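Local coordinates for protein caspase-3 (Porites astreoides, PDB 6WI4) that probably acts as a caspase-family cysteine protease of a stony coral, cutting protein substrates after aspartate residues in programmed cell death, at residues A[8-14]-A[47-53]; A[75-81]-A[115-121]; A[157-161]-A[211-215]. One frame throughout, in Å; residues are numbered along the deposited sequence.

Contact 1: residues A[8-14]-A[47-53]; sequences KSTRGIA and FRALKFD
Ile13 and Asp53 pair as parallel neighbours near the start of the two strands of a beta-alpha-beta unit, their CA atoms 4.7 Å apart. Asp53 N donates a hydrogen bond to Gly12 O at 2.8 Å, nearly straight (170° at the hydrogen), and the carbonyl of Asp53 in turn accepts from Ala14 N at 2.9 Å. Just ahead of the strands, Arg11 N donates to Lys51 O, so the two backbones are already tied where they come out of their loops. Gly12 sits in an extended conformation beside the Phe52 ring, and a CB there would press on Phe52 CE2. The unit runs strand 13-18, helix 36-49, strand 53-58, and the crossover helix ends just before Lys51, whose positive phi (80°) belongs to a Schellman motif: Phe52 N reaches back to Phe47 O and Lys51 N to Arg48 O. Arg11 then packs on this reversal. Its CB lies over one face of the Phe52 ring, 3.9 Å from the ring centroid, in a CH-pi contact. A bend at chi2 (-78°) carries its guanidinium across the Lys51 chain, with Lys51 CD 3.7 Å above one face of it, toward the rim. NH2 donates to Lys8 O at 2.7 Å, close to the guanidinium plane, NE reaches Leu50 O through a water, and NH1 goes to Phe228 O; with all three nitrogens engaged, the group has little freedom to turn. On the sheet side, Ala14 CB nests between the Phe47 ring and Phe52 CB, the latter 3.7 Å away, while Ile84 of strand 83-88 touches all three residues. The carboxylate of Asp53 turns to Arg55, with which it forms a salt bridge.

Contact 2: residues A[75-81]-A[115-121]; sequences TNHTPYD and CTTLVGK
His77 and Thr117 bring their CA atoms to 5.0 Å where two loops meet, one folding through a type I turn from His77 to Tyr80, the other through the 3-10 segment 116-118 and a type II turn from Leu118 to Lys121. His77 N donates to Thr117 OG1 at 2.9 Å; a chi1 of 53° puts that hydroxyl between the backbone N and carbonyl carbon of Thr117, where it also lies at the edge of the imidazole. Leu118 covers one face of the ring, its CD1 3.9 Å from the His77 ring centroid, and Thr75 CG2 covers the opposite face. Lys121, extended beyond CG, reaches across to carbonyls of both loops. Its NZ donates to Tyr80 O at 2.8 Å, to His77 O at 2.9 Å and to Thr117 O at 3.1 Å, and a water links it to Thr78 O. Tyr80 N and the lysine NZ approach His77 O from opposite faces of its plane. At Lys121 a methionine would probably leave the three carbonyls without their common donor and the two turns less firmly joined. His77 NE2 donates to Met72 O, fastening the contact to helix 62-73, and Tyr80 packs on Ile13 of strand 13-18; the two loops lead into the adjacent parallel strands 83-88 and 123-128.

Contact 3: residues A[157-161]-A[211-215]; sequences YYSWR and SKRQV
Gln214 OE1 accepts the backbone N-H of Trp160 at 2.8 Å, a direct hydrogen bond between strand 156-162, which pairs with the bound peptide, and the loop 211-215. The donor is tilted 23° from the amide's carbonyl plane, and the N-H points somewhat aside of the oxygen. With CG anti to the backbone N (chi1 -169°) and an extended chain beyond it, Gln214 stretches straight across to the strand. Its amide lies nearly coplanar with the indole, the planes 21° apart, and OE1 meets the ring at its edge, 3.4 Å from Trp160 CD1. The other end of the amide completes the grip: Gln214 NE2 donates to a water at 3.1 Å, and that water donates to Trp160 O, while NE2 also bonds Ser152 O. A second water accepts from Trp160 NE1 at 3.0 Å, in the plane of the indole, and donates to Arg213 O. Lys212 adds an apolar touch, its CB 4.0 Å from Trp160 CZ2, before its chain leads off to a salt bridge with Asp137. Trp160 also stacks on Trp168 and, with Arg161, pairs antiparallel with the bound peptide; outside the two segments, Arg161 forms salt bridges with an acidic side chain of that peptide, as expected of a caspase. One amide thus serves both backbone polar groups of Trp160, directly and through water, which probably helps to set the strand and the indole against which the bound peptide packs.

In the fold
Contacts 1 and 2 belong to the same end of the central sheet and touch each other, with Arg11 O and Asp81 N probably hydrogen-bonded; contact 3 lies on the opposite side of the chain's centre, its own centre about 30 Å from that of contact 1. Each is partly buried, but by different means. In contact 1, strand pairing at the sheet's edge is combined with aromatic packing between the sheet and helix 36-49. Contact 2 joins only loops, through a lysine ammonium that gathers carbonyls. In contact 3, a side-chain amide and waters join a strand to a loop beside the bound peptide. Contacts 1 and 2 lie away from that peptide, whereas contact 3 touches it.

Contact 1: residues A[8-14]-A[47-53]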
loop_
_atom_site.group_PDB
_atom_site.type_symbol
_atom_site.label_atom_id
_atom_site.label_comp_id
_atom_site.label_asym_id
_atom_site.label_seq_id
_atom_site.Cartn_x
_atom_site.Cartn_y
_atom_site.Cartn_z
ATOM N N LYS A 8 14.945 16.014 1.947
ATOM C CA LYS A 8 14.101 17.200 2.036
ATOM C C LYS A 8 13.288 17.182 3.329
ATOM O O LYS A 8 12.893 16.123 3.821
ATOM C CB LYS A 8 13.171 17.290 0.824
ATOM C CG LYS A 8 13.871 17.500 -0.518
ATOM C CD LYS A 8 14.828 18.683 -0.472
ATOM C CE LYS A 8 15.353 19.037 -1.861
ATOM N NZ LYS A 8 14.330 19.717 -2.704
ATOM N N SER A 9 13.037 18.380 3.882
ATOM C CA SER A 9 12.296 18.486 5.138
ATOM C C SER A 9 10.918 17.850 5.024
ATOM O O SER A 9 10.442 17.196 5.963
ATOM C CB SER A 9 12.159 19.955 5.543
ATOM O OG SER A 9 13.416 20.604 5.549
ATOM N N THR A 10 10.249 18.076 3.904
ATOM C CA THR A 10 9.076 17.315 3.496
ATOM C C THR A 10 9.516 16.412 2.349
ATOM O O THR A 10 9.874 16.900 1.275
ATOM C CB THR A 10 7.944 18.242 3.071
ATOM O OG1 THR A 10 7.528 19.024 4.196
ATOM C CG2 THR A 10 6.767 17.432 2.550
ATOM N N ARG A 11 9.497 15.092 2.583
ATOM C CA ARG A 11 10.050 14.157 1.602
ATOM C C ARG A 11 9.198 14.067 0.347
ATOM O O ARG A 11 9.716 13.780 -0.738
ATOM C CB ARG A 11 10.176 12.765 2.217
ATOM C CG ARG A 11 11.084 12.668 3.416
ATOM C CD ARG A 11 12.563 12.658 3.013
ATOM N NE ARG A 11 13.341 12.031 4.074
ATOM C CZ ARG A 11 14.072 12.687 4.969
ATOM N NH1 ARG A 11 14.724 12.016 5.909
ATOM N NH2 ARG A 11 14.173 14.009 4.914
ATOM N N GLY A 12 7.904 14.297 0.473
ATOM C CA GLY A 12 6.994 14.113 -0.633
ATOM C C GLY A 12 5.583 13.995 -0.103
ATOM O O GLY A 12 5.335 14.151 1.091
ATOM N N ILE A 13 4.674 13.726 -1.017
ATOM C CA ILE A 13 3.269 13.534 -0.681
ATOM C C ILE A 13 3.026 12.053 -0.459
ATOM O O ILE A 13 3.585 11.203 -1.170
ATOM C CB ILE A 13 2.360 14.089 -1.789
ATOM C CG1 ILE A 13 2.605 15.593 -1.967
ATOM C CG2 ILE A 13 0.883 13.817 -1.482
ATOM C CD1 ILE A 13 2.061 16.133 -3.262
ATOM N N ALA A 14 2.190 11.736 0.529
ATOM C CA ALA A 14 1.755 10.365 0.784
ATOM C C ALA A 14 0.236 10.345 0.783
ATOM O O ALA A 14 -0.392 10.958 1.650
ATOM C CB ALA A 14 2.299 9.842 2.116
ATOM N N PHE A 47 3.352 7.602 7.973
ATOM C CA PHE A 47 3.847 8.413 6.867
ATOM C C PHE A 47 4.201 9.828 7.321
ATOM O O PHE A 47 5.156 10.412 6.807
ATOM C CB PHE A 47 2.814 8.444 5.736
ATOM C CG PHE A 47 2.594 7.102 5.061
ATOM C CD1 PHE A 47 3.559 6.106 5.094
ATOM C CD2 PHE A 47 1.406 6.859 4.383
ATOM C CE1 PHE A 47 3.342 4.880 4.469
ATOM C CE2 PHE A 47 1.184 5.657 3.751
ATOM C CZ PHE A 47 2.159 4.657 3.793
ATOM N N ARG A 48 3.480 10.379 8.301
ATOM C CA ARG A 48 3.903 11.652 8.889
ATOM C C ARG A 48 5.262 11.523 9.568
ATOM O O ARG A 48 6.116 12.410 9.438
ATOM C CB ARG A 48 2.853 12.148 9.890
ATOM C CG ARG A 48 1.593 12.668 9.223
ATOM C CD ARG A 48 0.663 13.412 10.192
ATOM N NE ARG A 48 0.232 12.582 11.320
ATOM C CZ ARG A 48 -0.927 11.929 11.372
ATOM N NH1 ARG A 48 -1.777 12.008 10.354
ATOM N NH2 ARG A 48 -1.236 11.198 12.440
ATOM N N ALA A 49 5.471 10.430 10.310
ATOM C CA ALA A 49 6.745 10.219 10.990
ATOM C C ALA A 49 7.894 10.021 10.011
ATOM O O ALA A 49 9.048 10.320 10.347
ATOM C CB ALA A 49 6.637 9.029 11.930
ATOM N N LEU A 50 7.612 9.512 8.808
ATOM C CA LEU A 50 8.629 9.405 7.773
ATOM C C LEU A 50 8.833 10.716 7.015
ATOM O O LEU A 50 9.591 10.744 6.038
ATOM C CB LEU A 50 8.259 8.282 6.795
ATOM C CG LEU A 50 8.102 6.889 7.395
ATOM C CD1 LEU A 50 7.625 5.918 6.316
ATOM C CD2 LEU A 50 9.413 6.418 7.989
ATOM N N LYS A 51 8.130 11.780 7.426
ATOM C CA LYS A 51 8.305 13.155 6.965
ATOM C C LYS A 51 7.623 13.394 5.621
ATOM O O LYS A 51 8.079 14.213 4.826
ATOM C CB LYS A 51 9.797 13.535 6.916
ATOM C CG LYS A 51 10.485 13.429 8.286
ATOM C CD LYS A 51 11.971 13.758 8.220
ATOM C CE LYS A 51 12.204 15.228 7.910
ATOM N NZ LYS A 51 11.647 16.133 8.951
ATOM N N PHE A 52 6.486 12.741 5.396
ATOM C CA PHE A 52 5.667 12.997 4.222
ATOM C C PHE A 52 4.481 13.894 4.570
ATOM O O PHE A 52 4.033 13.966 5.720
ATOM C CB PHE A 52 5.178 11.677 3.608
ATOM C CG PHE A 52 6.252 10.930 2.851
ATOM C CD1 PHE A 52 7.260 10.271 3.537
ATOM C CD2 PHE A 52 6.260 10.897 1.458
ATOM C CE1 PHE A 52 8.267 9.586 2.850
ATOM C CE2 PHE A 52 7.268 10.220 0.767
ATOM C CZ PHE A 52 8.271 9.572 1.466
ATOM N N ASP A 53 3.989 14.578 3.542
ATOM C CA ASP A 53 2.773 15.392 3.589
ATOM C C ASP A 53 1.606 14.468 3.262
ATOM O O ASP A 53 1.434 14.064 2.110
ATOM C CB ASP A 53 2.921 16.541 2.589
ATOM C CG ASP A 53 1.656 17.377 2.402
ATOM O OD1 ASP A 53 0.612 17.128 3.038
ATOM O OD2 ASP A 53 1.733 18.326 1.592
HETATM O O HOH W 1 11.926 9.709 4.878
#

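Contact 2: residues A[75-81]-A[115-121]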
loop_
_atom_site.group_PDB
_atom_site.type_symbol
_atom_site.label_atom_id
_atom_site.label_comp_id
_atom_site.label_asym_id
_atom_site.label_seq_id
_atom_site.Cartn_x
_atom_site.Cartn_y
_atom_site.Cartn_z
ATOM N N THR A 75 1.173 17.312 -10.172
ATOM C CA THR A 75 1.888 18.030 -9.131
ATOM C C THR A 75 3.348 18.216 -9.529
ATOM O O THR A 75 3.944 17.354 -10.180
ATOM C CB THR A 75 1.784 17.254 -7.810
ATOM O OG1 THR A 75 0.455 17.370 -7.282
ATOM C CG2 THR A 75 2.771 17.766 -6.774
ATOM N N ASN A 76 3.906 19.374 -9.169
ATOM C CA ASN A 76 5.340 19.623 -9.307
ATOM C C ASN A 76 6.069 18.939 -8.158
ATOM O O ASN A 76 6.007 19.397 -7.012
ATOM C CB ASN A 76 5.629 21.123 -9.314
ATOM C CG ASN A 76 7.113 21.422 -9.199
ATOM O OD1 ASN A 76 7.940 20.644 -9.664
ATOM N ND2 ASN A 76 7.457 22.554 -8.578
ATOM N N HIS A 77 6.753 17.835 -8.460
ATOM C CA HIS A 77 7.461 17.079 -7.440
ATOM C C HIS A 77 8.933 17.467 -7.336
ATOM O O HIS A 77 9.677 16.824 -6.593
ATOM C CB HIS A 77 7.326 15.573 -7.706
ATOM C CG HIS A 77 5.925 15.055 -7.573
ATOM N ND1 HIS A 77 5.396 14.615 -6.377
ATOM C CD2 HIS A 77 4.947 14.898 -8.495
ATOM C CE1 HIS A 77 4.154 14.208 -6.572
ATOM N NE2 HIS A 77 3.859 14.364 -7.850
ATOM N N THR A 78 9.366 18.514 -8.044
ATOM C CA THR A 78 10.739 18.993 -7.891
ATOM C C THR A 78 11.150 19.260 -6.441
ATOM O O THR A 78 12.294 18.928 -6.088
ATOM C CB THR A 78 10.936 20.246 -8.761
ATOM O OG1 THR A 78 10.628 19.927 -10.125
ATOM C CG2 THR A 78 12.372 20.768 -8.666
ATOM N N PRO A 79 10.310 19.819 -5.559
ATOM C CA PRO A 79 10.758 20.013 -4.170
ATOM C C PRO A 79 10.804 18.737 -3.344
ATOM O O PRO A 79 11.209 18.795 -2.180
ATOM C CB PRO A 79 9.730 21.002 -3.597
ATOM C CG PRO A 79 8.549 20.864 -4.452
ATOM C CD PRO A 79 9.032 20.509 -5.815
ATOM N N TYR A 80 10.443 17.591 -3.914
ATOM C CA TYR A 80 10.306 16.354 -3.162
ATOM C C TYR A 80 11.340 15.330 -3.608
ATOM O O TYR A 80 11.883 15.400 -4.712
ATOM C CB TYR A 80 8.908 15.755 -3.341
ATOM C CG TYR A 80 7.788 16.666 -2.898
ATOM C CD1 TYR A 80 7.831 17.303 -1.671
ATOM C CD2 TYR A 80 6.692 16.883 -3.717
ATOM C CE1 TYR A 80 6.792 18.142 -1.263
ATOM C CE2 TYR A 80 5.656 17.722 -3.324
ATOM C CZ TYR A 80 5.717 18.340 -2.105
ATOM O OH TYR A 80 4.674 19.165 -1.725
ATOM N N ASP A 81 11.561 14.346 -2.739
ATOM C CA ASP A 81 12.469 13.240 -3.011
ATOM C C ASP A 81 11.762 11.938 -3.359
ATOM O O ASP A 81 12.412 11.024 -3.881
ATOM C CB ASP A 81 13.363 12.968 -1.793
ATOM C CG ASP A 81 14.395 14.063 -1.555
ATOM O OD1 ASP A 81 14.850 14.685 -2.539
ATOM O OD2 ASP A 81 14.733 14.281 -0.377
ATOM N N CYS A 115 5.532 11.081 -15.226
ATOM C CA CYS A 115 5.485 12.293 -14.413
ATOM C C CYS A 115 6.932 12.752 -14.270
ATOM O O CYS A 115 7.719 12.163 -13.525
ATOM C CB CYS A 115 4.793 12.020 -13.078
ATOM S SG CYS A 115 5.047 13.211 -11.722
ATOM N N THR A 116 7.292 13.806 -15.011
ATOM C CA THR A 116 8.702 14.112 -15.238
ATOM C C THR A 116 9.429 14.450 -13.944
ATOM O O THR A 116 10.611 14.111 -13.784
ATOM C CB THR A 116 8.827 15.261 -16.242
ATOM O OG1 THR A 116 8.202 16.431 -15.706
ATOM C CG2 THR A 116 8.151 14.894 -17.544
ATOM N N THR A 117 8.745 15.105 -13.002
ATOM C CA THR A 117 9.404 15.536 -11.778
ATOM C C THR A 117 9.547 14.419 -10.750
ATOM O O THR A 117 10.099 14.663 -9.674
ATOM C CB THR A 117 8.670 16.732 -11.158
ATOM O OG1 THR A 117 7.278 16.434 -10.994
ATOM C CG2 THR A 117 8.818 17.958 -12.057
ATOM N N LEU A 118 9.098 13.203 -11.060
ATOM C CA LEU A 118 9.399 12.041 -10.232
ATOM C C LEU A 118 10.401 11.094 -10.876
ATOM O O LEU A 118 10.697 10.045 -10.296
ATOM C CB LEU A 118 8.118 11.267 -9.895
ATOM C CG LEU A 118 7.236 11.929 -8.832
ATOM C CD1 LEU A 118 5.938 11.155 -8.662
ATOM C CD2 LEU A 118 7.969 12.062 -7.517
ATOM N N VAL A 119 10.919 11.412 -12.063
ATOM C CA VAL A 119 11.902 10.526 -12.681
ATOM C C VAL A 119 13.128 10.437 -11.784
ATOM O O VAL A 119 13.624 11.445 -11.267
ATOM C CB VAL A 119 12.253 11.017 -14.093
ATOM C CG1 VAL A 119 13.443 10.235 -14.662
ATOM C CG2 VAL A 119 11.044 10.865 -15.005
ATOM N N GLY A 120 13.603 9.209 -11.567
ATOM C CA GLY A 120 14.731 8.959 -10.702
ATOM C C GLY A 120 14.396 8.875 -9.232
ATOM O O GLY A 120 15.287 8.587 -8.425
ATOM N N LYS A 121 13.145 9.124 -8.857
ATOM C CA LYS A 121 12.751 9.175 -7.456
ATOM C C LYS A 121 11.868 7.982 -7.098
ATOM O O LYS A 121 11.080 7.514 -7.923
ATOM C CB LYS A 121 11.989 10.472 -7.154
ATOM C CG LYS A 121 12.837 11.725 -7.382
ATOM C CD LYS A 121 12.029 12.999 -7.209
ATOM C CE LYS A 121 12.917 14.219 -7.481
ATOM N NZ LYS A 121 12.112 15.478 -7.530
HETATM O O HOH W 2 13.941 17.362 -8.013
#

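Contact 3: residues A[157-161]-A[211-215]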
loop_
_atom_site.group_PDB
_atom_site.type_symbol
_atom_site.label_atom_id
_atom_site.label_comp_id
_atom_site.label_asym_id
_atom_site.label_seq_id
_atom_site.Cartn_x
_atom_site.Cartn_y
_atom_site.Cartn_z
ATOM N N TYR A 157 -5.098 -14.714 -4.132
ATOM C CA TYR A 157 -5.488 -15.051 -2.775
ATOM C C TYR A 157 -6.202 -13.901 -2.082
ATOM O O TYR A 157 -5.961 -12.726 -2.371
ATOM C CB TYR A 157 -4.262 -15.441 -1.956
ATOM C CG TYR A 157 -3.612 -16.741 -2.372
ATOM C CD1 TYR A 157 -4.016 -17.942 -1.805
ATOM C CD2 TYR A 157 -2.589 -16.762 -3.311
ATOM C CE1 TYR A 157 -3.412 -19.137 -2.156
ATOM C CE2 TYR A 157 -1.979 -17.958 -3.674
ATOM C CZ TYR A 157 -2.400 -19.134 -3.085
ATOM O OH TYR A 157 -1.807 -20.329 -3.435
ATOM N N TYR A 158 -7.054 -14.269 -1.126
ATOM C CA TYR A 158 -7.601 -13.316 -0.170
ATOM C C TYR A 158 -6.490 -12.669 0.656
ATOM O O TYR A 158 -5.384 -13.205 0.800
ATOM C CB TYR A 158 -8.544 -14.022 0.804
ATOM C CG TYR A 158 -9.860 -14.523 0.252
ATOM C CD1 TYR A 158 -10.761 -13.659 -0.354
ATOM C CD2 TYR A 158 -10.218 -15.862 0.387
ATOM C CE1 TYR A 158 -11.983 -14.114 -0.825
ATOM C CE2 TYR A 158 -11.437 -16.324 -0.075
ATOM C CZ TYR A 158 -12.311 -15.447 -0.681
ATOM O OH TYR A 158 -13.526 -15.910 -1.144
ATOM N N SER A 159 -6.829 -11.529 1.252
ATOM C CA SER A 159 -6.022 -10.846 2.249
ATOM C C SER A 159 -6.899 -10.652 3.473
ATOM O O SER A 159 -8.098 -10.406 3.342
ATOM C CB SER A 159 -5.545 -9.495 1.700
ATOM O OG SER A 159 -4.671 -8.840 2.594
ATOM N N TRP A 160 -6.301 -10.734 4.655
ATOM C CA TRP A 160 -7.055 -10.759 5.905
ATOM C C TRP A 160 -7.002 -9.447 6.673
ATOM O O TRP A 160 -5.955 -8.796 6.774
ATOM C CB TRP A 160 -6.543 -11.889 6.791
ATOM C CG TRP A 160 -6.995 -13.246 6.360
ATOM C CD1 TRP A 160 -6.289 -14.155 5.625
ATOM C CD2 TRP A 160 -8.244 -13.871 6.683
ATOM N NE1 TRP A 160 -7.026 -15.308 5.457
ATOM C CE2 TRP A 160 -8.232 -15.153 6.093
ATOM C CE3 TRP A 160 -9.374 -13.463 7.394
ATOM C CZ2 TRP A 160 -9.301 -16.038 6.209
ATOM C CZ3 TRP A 160 -10.441 -14.346 7.502
ATOM C CH2 TRP A 160 -10.393 -15.614 6.909
ATOM N N ARG A 161 -8.149 -9.079 7.231
ATOM C CA ARG A 161 -8.327 -7.865 8.013
ATOM C C ARG A 161 -9.075 -8.225 9.284
ATOM O O ARG A 161 -10.047 -8.981 9.234
ATOM C CB ARG A 161 -9.120 -6.830 7.208
ATOM C CG ARG A 161 -9.703 -5.657 8.007
ATOM C CD ARG A 161 -10.514 -4.729 7.095
ATOM N NE ARG A 161 -11.247 -5.486 6.086
ATOM C CZ ARG A 161 -12.369 -6.165 6.309
ATOM N NH1 ARG A 161 -12.943 -6.165 7.506
ATOM N NH2 ARG A 161 -12.931 -6.843 5.319
ATOM N N SER A 211 -8.297 -20.751 10.489
ATOM C CA SER A 211 -6.899 -21.180 10.518
ATOM C C SER A 211 -6.224 -21.073 9.159
ATOM O O SER A 211 -5.361 -21.883 8.820
ATOM C CB SER A 211 -6.756 -22.607 11.067
ATOM O OG SER A 211 -7.240 -22.650 12.396
ATOM N N LYS A 212 -6.586 -20.062 8.380
ATOM C CA LYS A 212 -5.984 -19.841 7.072
ATOM C C LYS A 212 -4.853 -18.829 7.198
ATOM O O LYS A 212 -4.727 -18.130 8.204
ATOM C CB LYS A 212 -7.022 -19.378 6.044
ATOM C CG LYS A 212 -8.209 -20.338 5.908
ATOM C CD LYS A 212 -7.769 -21.734 5.478
ATOM C CE LYS A 212 -9.000 -22.565 5.134
ATOM N NZ LYS A 212 -8.665 -23.910 4.596
ATOM N N ARG A 213 -4.010 -18.784 6.174
ATOM C CA ARG A 213 -2.689 -18.168 6.275
ATOM C C ARG A 213 -2.544 -17.035 5.262
ATOM O O ARG A 213 -3.424 -16.792 4.433
ATOM C CB ARG A 213 -1.597 -19.221 6.063
ATOM C CG ARG A 213 -1.850 -20.528 6.824
ATOM C CD ARG A 213 -1.854 -20.316 8.338
ATOM N NE ARG A 213 -0.608 -19.716 8.780
ATOM C CZ ARG A 213 0.540 -20.370 8.933
ATOM N NH1 ARG A 213 1.623 -19.704 9.300
ATOM N NH2 ARG A 213 0.613 -21.685 8.728
ATOM N N GLN A 214 -1.401 -16.353 5.327
ATOM C CA GLN A 214 -1.124 -15.266 4.396
ATOM C C GLN A 214 0.378 -15.067 4.252
ATOM O O GLN A 214 1.149 -15.322 5.176
ATOM C CB GLN A 214 -1.790 -13.969 4.864
ATOM C CG GLN A 214 -1.795 -12.846 3.842
ATOM C CD GLN A 214 -2.718 -11.729 4.266
ATOM O OE1 GLN A 214 -3.827 -11.981 4.746
ATOM N NE2 GLN A 214 -2.267 -10.483 4.108
ATOM N N VAL A 215 0.769 -14.603 3.062
ATOM C CA VAL A 215 2.139 -14.260 2.700
ATOM C C VAL A 215 2.043 -12.944 1.952
ATOM O O VAL A 215 1.207 -12.822 1.055
ATOM C CB VAL A 215 2.756 -15.347 1.792
ATOM C CG1 VAL A 215 4.059 -14.905 1.193
ATOM C CG2 VAL A 215 2.929 -16.652 2.562
HETATM O O HOH W 3 -3.517 -8.087 5.561
HETATM O O HOH W 4 -5.842 -17.340 3.556
#